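Local coordinates for protein oxidoreductase, 2OG-Fe(II) oxygenase family (Burkholderia pseudomallei, PDB 6N1F) that binds an iron ion and probably acts as an oxidoreductase of the 2-oxoglutarate- and iron-dependent oxygenase superfamily, at residues A[179-185]-A[207-213]; A[165-171]-A[199-205]; A[72-77]-A[88-93]. All blocks are in the same frame, centred on the assembly; numbering follows the deposited sequence. Where two conformers were deposited one is given.

Interactions 1 and 2 belong to the two sheets of the double-stranded β-helix that holds the iron. They lie about 12 Å apart between centres and touch: Phe181 of interaction 1 packs on Ile201 and Thr203 of interaction 2, with Phe181 CZ 3.8 Å from Thr203 CG2. Interaction 1 supplies the ligand His209, whereas the Ser167 side chain of interaction 2 comes within about 5 Å of the metal without binding it. Interaction 3 joins two strands at the far edge of the sheet containing interaction 2. Its centre lies about 19 Å from that of interaction 2 and 21 Å from that of interaction 1; the Ile88 side chain is about 11 Å from the iron.

Interaction 1: residues A[179-185]-A[207-213]. With FE (Fe (III) ion), chain E.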
loop_
_atom_site.group_PDB
_atom_site.type_symbol
_atom_site.label_atom_id
_atom_site.label_comp_id
_atom_site.label_asym_id
_atom_site.label_seq_id
_atom_site.Cartn_x
_atom_site.Cartn_y
_atom_site.Cartn_z
ATOM N N GLY A 179 -9.789 6.582 -9.825
ATOM C CA GLY A 179 -8.708 6.183 -8.935
ATOM C C GLY A 179 -8.674 4.710 -8.577
ATOM O O GLY A 179 -8.207 4.350 -7.483
ATOM N N GLU A 180 -9.145 3.840 -9.465
ATOM C CA GLU A 180 -9.111 2.418 -9.165
ATOM C C GLU A 180 -7.681 1.885 -9.164
ATOM O O GLU A 180 -6.836 2.275 -9.974
ATOM C CB GLU A 180 -9.961 1.629 -10.150
ATOM C CG GLU A 180 -11.447 1.974 -10.125
ATOM C CD GLU A 180 -11.780 3.116 -11.055
ATOM O OE1 GLU A 180 -10.821 3.722 -11.587
ATOM O OE2 GLU A 180 -12.986 3.403 -11.260
ATOM N N PHE A 181 -7.414 0.994 -8.226
ATOM C CA PHE A 181 -6.174 0.244 -8.207
ATOM C C PHE A 181 -6.371 -0.989 -9.087
ATOM O O PHE A 181 -7.229 -1.828 -8.793
ATOM C CB PHE A 181 -5.828 -0.120 -6.762
ATOM C CG PHE A 181 -4.593 -0.897 -6.633
ATOM C CD1 PHE A 181 -3.365 -0.268 -6.695
ATOM C CD2 PHE A 181 -4.641 -2.273 -6.476
ATOM C CE1 PHE A 181 -2.204 -1.000 -6.603
ATOM C CE2 PHE A 181 -3.484 -3.002 -6.366
ATOM C CZ PHE A 181 -2.263 -2.364 -6.439
ATOM N N VAL A 182 -5.614 -1.083 -10.185
ATOM C CA VAL A 182 -5.788 -2.153 -11.160
ATOM C C VAL A 182 -4.516 -2.980 -11.249
ATOM O O VAL A 182 -3.438 -2.439 -11.520
ATOM C CB VAL A 182 -6.159 -1.602 -12.541
ATOM C CG1 VAL A 182 -6.438 -2.749 -13.478
ATOM C CG2 VAL A 182 -7.366 -0.680 -12.424
ATOM N N VAL A 183 -4.660 -4.298 -11.075
ATOM C CA VAL A 183 -3.586 -5.274 -11.215
ATOM C C VAL A 183 -3.757 -6.014 -12.530
ATOM O O VAL A 183 -4.875 -6.414 -12.888
ATOM C CB VAL A 183 -3.588 -6.275 -10.043
ATOM C CG1 VAL A 183 -2.412 -7.232 -10.154
ATOM C CG2 VAL A 183 -3.595 -5.553 -8.717
ATOM N N HIS A 184 -2.640 -6.235 -13.230
ATOM C CA HIS A 184 -2.604 -6.881 -14.541
ATOM C C HIS A 184 -1.754 -8.149 -14.500
ATOM O O HIS A 184 -0.644 -8.187 -15.051
ATOM C CB HIS A 184 -2.062 -5.919 -15.595
ATOM C CG HIS A 184 -2.930 -4.722 -15.818
ATOM N ND1 HIS A 184 -3.737 -4.593 -16.924
ATOM C CD2 HIS A 184 -3.128 -3.611 -15.076
ATOM C CE1 HIS A 184 -4.394 -3.450 -16.859
ATOM N NE2 HIS A 184 -4.042 -2.833 -15.747
ATOM N N PRO A 185 -2.257 -9.216 -13.887
ATOM C CA PRO A 185 -1.506 -10.477 -13.886
ATOM C C PRO A 185 -1.381 -11.039 -15.294
ATOM O O PRO A 185 -2.302 -10.935 -16.107
ATOM C CB PRO A 185 -2.347 -11.391 -12.994
ATOM C CG PRO A 185 -3.722 -10.846 -13.106
ATOM C CD PRO A 185 -3.597 -9.365 -13.297
ATOM N N HIS A 207 3.011 -8.735 -9.750
ATOM C CA HIS A 207 2.130 -8.346 -10.838
ATOM C C HIS A 207 2.256 -6.861 -11.112
ATOM O O HIS A 207 2.317 -6.052 -10.182
ATOM C CB HIS A 207 0.674 -8.665 -10.524
ATOM C CG HIS A 207 0.411 -10.115 -10.292
ATOM N ND1 HIS A 207 0.630 -11.073 -11.257
ATOM C CD2 HIS A 207 -0.050 -10.773 -9.203
ATOM C CE1 HIS A 207 0.314 -12.260 -10.772
ATOM N NE2 HIS A 207 -0.101 -12.107 -9.527
ATOM N N ARG A 208 2.296 -6.522 -12.397
ATOM C CA ARG A 208 2.172 -5.136 -12.813
ATOM C C ARG A 208 0.859 -4.564 -12.296
ATOM O O ARG A 208 -0.147 -5.272 -12.204
ATOM C CB ARG A 208 2.241 -5.057 -14.342
ATOM C CG ARG A 208 3.567 -5.523 -14.928
ATOM C CD ARG A 208 3.548 -5.589 -16.466
ATOM N NE ARG A 208 3.528 -4.277 -17.123
ATOM C CZ ARG A 208 4.588 -3.477 -17.250
ATOM N NH1 ARG A 208 5.760 -3.837 -16.747
ATOM N NH2 ARG A 208 4.476 -2.305 -17.871
ATOM N N HIS A 209 0.867 -3.282 -11.931
ATOM C CA HIS A 209 -0.348 -2.644 -11.429
ATOM C C HIS A 209 -0.293 -1.140 -11.665
ATOM O O HIS A 209 0.749 -0.577 -12.009
ATOM C CB HIS A 209 -0.572 -2.930 -9.943
ATOM C CG HIS A 209 0.535 -2.453 -9.067
ATOM N ND1 HIS A 209 1.406 -3.316 -8.437
ATOM C CD2 HIS A 209 0.918 -1.203 -8.715
ATOM C CE1 HIS A 209 2.275 -2.619 -7.730
ATOM N NE2 HIS A 209 2.002 -1.334 -7.880
ATOM N N GLU A 210 -1.434 -0.487 -11.444
ATOM C CA GLU A 210 -1.600 0.912 -11.799
ATOM C C GLU A 210 -2.776 1.479 -11.030
ATOM O O GLU A 210 -3.668 0.751 -10.585
ATOM C CB GLU A 210 -1.864 1.077 -13.299
ATOM C CG GLU A 210 -3.265 0.632 -13.657
ATOM C CD GLU A 210 -3.652 0.894 -15.112
ATOM O OE1 GLU A 210 -3.186 1.897 -15.691
ATOM O OE2 GLU A 210 -4.434 0.093 -15.667
ATOM N N VAL A 211 -2.796 2.798 -10.925
ATOM C CA VAL A 211 -3.950 3.516 -10.411
ATOM C C VAL A 211 -4.531 4.321 -11.564
ATOM O O VAL A 211 -3.808 5.079 -12.219
ATOM C CB VAL A 211 -3.566 4.410 -9.221
ATOM C CG1 VAL A 211 -4.801 5.104 -8.663
ATOM C CG2 VAL A 211 -2.855 3.585 -8.126
ATOM N N ARG A 212 -5.820 4.131 -11.839
ATOM C CA ARG A 212 -6.433 4.830 -12.957
ATOM C C ARG A 212 -6.802 6.255 -12.561
ATOM O O ARG A 212 -6.785 6.636 -11.383
ATOM C CB ARG A 212 -7.656 4.073 -13.479
ATOM C CG ARG A 212 -7.282 2.718 -14.035
ATOM C CD ARG A 212 -8.437 2.011 -14.698
ATOM N NE ARG A 212 -7.960 0.865 -15.467
ATOM C CZ ARG A 212 -8.735 -0.117 -15.917
ATOM N NH1 ARG A 212 -10.039 -0.117 -15.657
ATOM N NH2 ARG A 212 -8.201 -1.110 -16.612
ATOM N N THR A 213 -7.129 7.043 -13.584
ATOM C CA THR A 213 -7.281 8.483 -13.450
ATOM C C THR A 213 -8.191 8.842 -12.288
ATOM O O THR A 213 -9.271 8.268 -12.131
ATOM C CB THR A 213 -7.850 9.058 -14.753
ATOM O OG1 THR A 213 -7.086 8.555 -15.844
ATOM C CG2 THR A 213 -7.767 10.569 -14.752
HETATM FE FE FE E . 3.169 0.215 -6.929
HETATM O O HOH W 1 -10.585 6.207 -13.886
HETATM O O HOH W 2 1.994 -8.426 -14.322
HETATM O O HOH W 3 1.352 1.957 -6.807
#
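Strands 181-184 and 208-211 run antiparallel, their axes approaching to 4.6 Å with 160° between their directions; Val182 and Glu210 form a hydrogen-bonded pair, flanked by the non-hydrogen-bonded pairs Phe181-Val211 and Val183-His209. Val182 N reaches Glu210 O at 2.7 Å in a nearly straight bond, and the return bond from Glu210 N to Val182 O is more bent. On the face carrying Phe181, Val183, His209 and Val211, CG of His209 stands between its backbone N and carbonyl carbon (chi1 60°), and NE2 binds the iron at 2.2 Å. Phe181 CZ covers one face of this imidazole, 3.8 Å above its plane, and His209 ND1 gives a weak bond to His207 O. This is the smaller sheet of the double-stranded β-helix, in which His155, Asp157 and His209 form the facial triad of the metal site. On the opposite face, with Val182, His184 and Glu210, His184 NE2 donates to Glu210 OE2 at 3.0 Å, meeting the oxygen from above the carboxylate plane. Next to it Val182 CG2 sits over a face of the Arg212 guanidinium, which forms a salt bridge with Glu26. At the far end, Pro185 CB makes a CH-π contact over the His207 ring, 3.8 Å from its centroid.

Interaction 2: residues A[165-171]-A[199-205]; sequences EFSVVIQ and TVIVTSC
Strands 166-171 and 200-204 pair antiparallel from Phe166-Ser204 to Ile170-Val200, neighbouring strands of the larger sheet of the double-stranded β-helix of the Fe(II) oxygenases. Backbone bonds run both ways at the hydrogen-bonded pairs Ser167-Thr203 and Val169-Ile201. At one end Gln171 N adds a bond to Thr199 O; at the other Cys205 N reaches Glu165 O at 3.2 Å, approaching from well above the carbonyl plane. Glu165 and Phe166 there form a classic β bulge opposite Tyr226 of strand 218-227, the next strand over. Glu165 turns away from strand 200-204, its carboxylate taken up by Arg228 and Tyr136.

Apolar contacts fill the face of Val168, Ile170, Val200 and Val202. With CG1 of Val200 anti to its backbone N (chi1 176°), that branch meets Val168 CG1 at 3.7 Å, while its CG2 lies alongside Ile170 CG1 at 4.1 Å. Helix 120-130 covers this side, Phe126 resting on both Val168 and Val202. The Phe166 ring stacks with that of Phe130 and presents an edge to Thr203 O, its CD1 3.8 Å from the oxygen.

Polar and mixed side chains occupy the other face, which looks into the iron-holding interior. In Thr203, chi1 of 179° sets OG1 opposite the backbone N, directed to its hydrogen bond with Thr48 OG1, while CG2 touches Ser167 CB at 3.9 Å. The Ser167 side chain comes within about 5 Å of the iron and is next to the ligand Asp157.

At the Gln171 end one water donates to Val169 O and to Thr199 OG1, each at 3.2 Å.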
loop_
_atom_site.group_PDB
_atom_site.type_symbol
_atom_site.label_atom_id
_atom_site.label_comp_id
_atom_site.label_asym_id
_atom_site.label_seq_id
_atom_site.Cartn_x
_atom_site.Cartn_y
_atom_site.Cartn_z
ATOM N N GLU A 165 8.149 -8.103 -1.442
ATOM C CA GLU A 165 7.225 -9.212 -1.661
ATOM C C GLU A 165 5.769 -8.791 -1.642
ATOM O O GLU A 165 4.947 -9.352 -2.371
ATOM C CB GLU A 165 7.412 -10.287 -0.600
ATOM C CG GLU A 165 8.534 -11.234 -0.835
ATOM C CD GLU A 165 8.526 -12.319 0.204
ATOM O OE1 GLU A 165 9.569 -12.520 0.856
ATOM O OE2 GLU A 165 7.456 -12.944 0.384
ATOM N N PHE A 166 5.414 -7.850 -0.787
ATOM C CA PHE A 166 4.031 -7.439 -0.666
ATOM C C PHE A 166 3.993 -5.942 -0.499
ATOM O O PHE A 166 4.945 -5.320 -0.026
ATOM C CB PHE A 166 3.309 -8.101 0.511
ATOM C CG PHE A 166 3.205 -9.588 0.398
ATOM C CD1 PHE A 166 2.255 -10.171 -0.431
ATOM C CD2 PHE A 166 4.057 -10.406 1.122
ATOM C CE1 PHE A 166 2.162 -11.552 -0.531
ATOM C CE2 PHE A 166 3.969 -11.782 1.027
ATOM C CZ PHE A 166 3.024 -12.356 0.198
ATOM N N SER A 167 2.874 -5.383 -0.906
ATOM C CA SER A 167 2.571 -3.981 -0.764
ATOM C C SER A 167 1.273 -3.871 0.021
ATOM O O SER A 167 0.378 -4.705 -0.136
ATOM C CB SER A 167 2.442 -3.331 -2.155
ATOM O OG SER A 167 1.989 -2.004 -2.044
ATOM N N VAL A 168 1.180 -2.863 0.887
ATOM C CA VAL A 168 -0.018 -2.591 1.671
ATOM C C VAL A 168 -0.412 -1.145 1.429
ATOM O O VAL A 168 0.443 -0.255 1.431
ATOM C CB VAL A 168 0.186 -2.846 3.181
ATOM C CG1 VAL A 168 -1.088 -2.573 3.916
ATOM C CG2 VAL A 168 0.615 -4.278 3.411
ATOM N N VAL A 169 -1.705 -0.911 1.214
ATOM C CA VAL A 169 -2.221 0.412 0.890
ATOM C C VAL A 169 -3.453 0.671 1.721
ATOM O O VAL A 169 -4.444 -0.059 1.607
ATOM C CB VAL A 169 -2.561 0.550 -0.599
ATOM C CG1 VAL A 169 -2.949 1.977 -0.883
ATOM C CG2 VAL A 169 -1.383 0.139 -1.418
ATOM N N ILE A 170 -3.409 1.725 2.526
ATOM C CA ILE A 170 -4.514 2.136 3.377
ATOM C C ILE A 170 -5.149 3.356 2.743
ATOM O O ILE A 170 -4.453 4.339 2.468
ATOM C CB ILE A 170 -4.033 2.474 4.790
ATOM C CG1 ILE A 170 -3.184 1.335 5.336
ATOM C CG2 ILE A 170 -5.217 2.782 5.711
ATOM C CD1 ILE A 170 -2.678 1.625 6.725
ATOM N N GLN A 171 -6.461 3.316 2.526
ATOM C CA GLN A 171 -7.137 4.416 1.844
ATOM C C GLN A 171 -7.582 5.429 2.882
ATOM O O GLN A 171 -8.420 5.129 3.739
ATOM C CB GLN A 171 -8.332 3.946 1.015
ATOM C CG GLN A 171 -8.988 5.059 0.174
ATOM C CD GLN A 171 -8.024 5.707 -0.821
ATOM O OE1 GLN A 171 -8.101 6.910 -1.091
ATOM N NE2 GLN A 171 -7.112 4.912 -1.361
ATOM N N THR A 199 -10.515 1.209 3.797
ATOM C CA THR A 199 -10.137 -0.075 3.233
ATOM C C THR A 199 -8.623 -0.162 3.085
ATOM O O THR A 199 -7.906 0.840 3.071
ATOM C CB THR A 199 -10.784 -0.330 1.861
ATOM O OG1 THR A 199 -10.262 0.592 0.894
ATOM C CG2 THR A 199 -12.308 -0.224 1.925
ATOM N N VAL A 200 -8.148 -1.397 2.957
ATOM C CA VAL A 200 -6.733 -1.726 2.895
ATOM C C VAL A 200 -6.555 -2.762 1.796
ATOM O O VAL A 200 -7.226 -3.801 1.797
ATOM C CB VAL A 200 -6.221 -2.275 4.246
ATOM C CG1 VAL A 200 -4.779 -2.711 4.136
ATOM C CG2 VAL A 200 -6.399 -1.234 5.350
ATOM N N ILE A 201 -5.664 -2.483 0.855
ATOM C CA ILE A 201 -5.354 -3.411 -0.223
ATOM C C ILE A 201 -4.012 -4.054 0.104
ATOM O O ILE A 201 -3.083 -3.374 0.555
ATOM C CB ILE A 201 -5.351 -2.694 -1.595
ATOM C CG1 ILE A 201 -6.761 -2.173 -1.908
ATOM C CG2 ILE A 201 -4.859 -3.626 -2.741
ATOM C CD1 ILE A 201 -6.886 -1.208 -3.124
ATOM N N VAL A 202 -3.937 -5.373 -0.034
ATOM C CA VAL A 202 -2.692 -6.117 0.100
ATOM C C VAL A 202 -2.458 -6.795 -1.232
ATOM O O VAL A 202 -3.373 -7.417 -1.781
ATOM C CB VAL A 202 -2.747 -7.152 1.239
ATOM C CG1 VAL A 202 -1.393 -7.830 1.389
ATOM C CG2 VAL A 202 -3.161 -6.492 2.552
ATOM N N THR A 203 -1.270 -6.627 -1.789
ATOM C CA THR A 203 -1.049 -7.182 -3.113
ATOM C C THR A 203 0.380 -7.683 -3.228
ATOM O O THR A 203 1.292 -7.162 -2.578
ATOM C CB THR A 203 -1.399 -6.151 -4.219
ATOM O OG1 THR A 203 -1.140 -6.730 -5.500
ATOM C CG2 THR A 203 -0.588 -4.884 -4.084
ATOM N N SER A 204 0.546 -8.753 -4.011
ATOM C CA SER A 204 1.866 -9.293 -4.309
ATOM C C SER A 204 2.561 -8.439 -5.357
ATOM O O SER A 204 1.966 -8.077 -6.375
ATOM C CB SER A 204 1.765 -10.729 -4.817
ATOM O OG SER A 204 3.041 -11.197 -5.237
ATOM N N CYS A 205 3.830 -8.135 -5.117
ATOM C CA CYS A 205 4.608 -7.283 -6.012
ATOM C C CYS A 205 5.034 -7.996 -7.293
ATOM O O CYS A 205 5.803 -7.427 -8.081
ATOM C CB CYS A 205 5.835 -6.737 -5.272
ATOM S SG CYS A 205 5.422 -5.769 -3.784
HETATM O O HOH W 4 -7.197 0.693 0.080
#

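Interaction 3: residues A[72-77]-A[88-93]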
loop_
_atom_site.group_PDB
_atom_site.type_symbol
_atom_site.label_atom_id
_atom_site.label_comp_id
_atom_site.label_asym_id
_atom_site.label_seq_id
_atom_site.Cartn_x
_atom_site.Cartn_y
_atom_site.Cartn_z
ATOM N N LEU A 72 3.527 16.202 8.273
ATOM C CA LEU A 72 4.723 15.851 7.530
ATOM C C LEU A 72 4.981 16.835 6.394
ATOM O O LEU A 72 4.056 17.490 5.900
ATOM C CB LEU A 72 4.587 14.436 6.974
ATOM C CG LEU A 72 4.488 13.357 8.042
ATOM C CD1 LEU A 72 4.368 11.986 7.396
ATOM C CD2 LEU A 72 5.708 13.412 8.921
ATOM N N PRO A 73 6.240 16.968 5.969
ATOM C CA PRO A 73 6.536 17.789 4.787
ATOM C C PRO A 73 6.112 17.101 3.493
ATOM O O PRO A 73 6.295 15.894 3.307
ATOM C CB PRO A 73 8.058 17.968 4.849
ATOM C CG PRO A 73 8.530 16.784 5.597
ATOM C CD PRO A 73 7.471 16.496 6.630
ATOM N N GLU A 74 5.564 17.898 2.586
ATOM C CA GLU A 74 5.013 17.421 1.333
ATOM C C GLU A 74 5.912 17.869 0.187
ATOM O O GLU A 74 6.409 18.998 0.185
ATOM C CB GLU A 74 3.595 17.968 1.160
ATOM C CG GLU A 74 2.715 17.189 0.223
ATOM C CD GLU A 74 1.247 17.555 0.373
ATOM O OE1 GLU A 74 0.415 16.633 0.545
ATOM O OE2 GLU A 74 0.928 18.764 0.317
ATOM N N GLU A 75 6.138 16.979 -0.776
ATOM C CA GLU A 75 6.934 17.303 -1.949
ATOM C C GLU A 75 6.228 16.801 -3.200
ATOM O O GLU A 75 5.541 15.775 -3.168
ATOM C CB GLU A 75 8.346 16.698 -1.867
ATOM C CG GLU A 75 8.395 15.176 -1.906
ATOM C CD GLU A 75 9.555 14.601 -1.106
ATOM O OE1 GLU A 75 9.852 15.130 -0.010
ATOM O OE2 GLU A 75 10.168 13.619 -1.575
ATOM N N PRO A 76 6.362 17.519 -4.310
ATOM C CA PRO A 76 5.691 17.097 -5.539
ATOM C C PRO A 76 6.439 15.960 -6.216
ATOM O O PRO A 76 7.665 15.858 -6.147
ATOM C CB PRO A 76 5.708 18.368 -6.394
ATOM C CG PRO A 76 6.943 19.075 -5.958
ATOM C CD PRO A 76 7.140 18.755 -4.497
ATOM N N VAL A 77 5.669 15.085 -6.858
ATOM C CA VAL A 77 6.215 13.936 -7.578
ATOM C C VAL A 77 5.378 13.644 -8.831
ATOM O O VAL A 77 4.708 14.528 -9.384
ATOM C CB VAL A 77 6.293 12.682 -6.668
ATOM C CG1 VAL A 77 6.465 11.424 -7.502
ATOM C CG2 VAL A 77 7.429 12.804 -5.652
ATOM N N ILE A 88 0.655 14.912 -8.089
ATOM C CA ILE A 88 0.767 13.986 -6.970
ATOM C C ILE A 88 1.758 14.566 -5.972
ATOM O O ILE A 88 2.864 14.964 -6.352
ATOM C CB ILE A 88 1.208 12.583 -7.427
ATOM C CG1 ILE A 88 0.144 11.986 -8.327
ATOM C CG2 ILE A 88 1.416 11.695 -6.241
ATOM C CD1 ILE A 88 0.409 10.576 -8.710
ATOM N N TYR A 89 1.351 14.631 -4.705
ATOM C CA TYR A 89 2.184 15.143 -3.626
ATOM C C TYR A 89 2.433 14.028 -2.618
ATOM O O TYR A 89 1.493 13.343 -2.199
ATOM C CB TYR A 89 1.526 16.354 -2.960
ATOM C CG TYR A 89 1.583 17.602 -3.812
ATOM C CD1 TYR A 89 2.625 18.507 -3.686
ATOM C CD2 TYR A 89 0.605 17.858 -4.761
ATOM C CE1 TYR A 89 2.687 19.645 -4.469
ATOM C CE2 TYR A 89 0.656 18.986 -5.553
ATOM C CZ TYR A 89 1.698 19.877 -5.404
ATOM O OH TYR A 89 1.742 21.001 -6.192
ATOM N N VAL A 90 3.696 13.855 -2.234
ATOM C CA VAL A 90 4.155 12.696 -1.476
ATOM C C VAL A 90 4.721 13.166 -0.140
ATOM O O VAL A 90 5.525 14.107 -0.095
ATOM C CB VAL A 90 5.199 11.893 -2.280
ATOM C CG1 VAL A 90 5.767 10.754 -1.460
ATOM C CG2 VAL A 90 4.558 11.339 -3.548
ATOM N N ARG A 91 4.291 12.517 0.943
ATOM C CA ARG A 91 4.821 12.735 2.288
ATOM C C ARG A 91 5.558 11.475 2.713
ATOM O O ARG A 91 4.931 10.463 3.033
ATOM C CB ARG A 91 3.701 13.068 3.267
ATOM C CG ARG A 91 3.285 14.507 3.217
ATOM C CD ARG A 91 1.857 14.686 3.676
ATOM N NE ARG A 91 1.581 16.082 4.002
ATOM C CZ ARG A 91 0.378 16.557 4.297
ATOM N NH1 ARG A 91 -0.664 15.747 4.299
ATOM N NH2 ARG A 91 0.217 17.841 4.593
ATOM N N ARG A 92 6.881 11.530 2.711
ATOM C CA ARG A 92 7.667 10.336 2.965
ATOM C C ARG A 92 7.751 10.036 4.458
ATOM O O ARG A 92 7.883 10.934 5.292
ATOM C CB ARG A 92 9.063 10.490 2.371
ATOM C CG ARG A 92 9.025 10.862 0.923
ATOM C CD ARG A 92 10.319 10.545 0.215
ATOM N NE ARG A 92 10.252 11.013 -1.166
ATOM C CZ ARG A 92 9.648 10.352 -2.146
ATOM N NH1 ARG A 92 9.067 9.184 -1.900
ATOM N NH2 ARG A 92 9.626 10.857 -3.370
ATOM N N ILE A 93 7.628 8.759 4.783
ATOM C CA ILE A 93 7.824 8.251 6.130
ATOM C C ILE A 93 9.100 7.426 6.217
ATOM O O ILE A 93 9.925 7.620 7.112
ATOM C CB ILE A 93 6.595 7.428 6.575
ATOM C CG1 ILE A 93 5.424 8.367 6.900
ATOM C CG2 ILE A 93 6.938 6.545 7.766
ATOM C CD1 ILE A 93 4.034 7.877 6.423
#
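Glu75 and Arg92 meet in a salt bridge, OE2 of Glu75 lying 2.6 Å from NE of Arg92. Glu75 holds CG between its backbone N and carbonyl carbon (chi1 66°) and bends beyond it, which swings the carboxylate to the neighbouring strand; Arg92 runs extended to NE and meets the oxygen from above the carboxylate plane. Glu74 makes a different ion pair. Its extended chain, CG anti to the backbone N (chi1 -158°), brings OE1 over one face of the Arg91 guanidinium, toward its rim, with the planes 16° apart. Glu74 OE1 lies 3.7 Å from Arg91 NE, a long pairing of charges with no N-H aimed at the oxygen. Arg91 NE gives a weak bond to Leu72 O, and its NH1 is taken by Gln69.

CG of Glu74 presses on Tyr89 CB at 3.5 Å. Pro76 CB touches Tyr89 CE1, Val77 CB rests against Val90 CG2, and Leu72 crosses Ile93 at about a right angle, Leu72 CD1 3.8 Å from Ile93 CG1. Glu75 and Val90 exchange backbone bonds in both directions, and Val77 N adds one to Ile88 O. The two strands make a β hairpin at the edge of the larger sheet.

Two acids of 72-77 thus pair with two arginines of 88-93 at this partly exposed edge, one through a short but bent N-H bond, the other through charge and stacking without a hydrogen bond, probably the weaker.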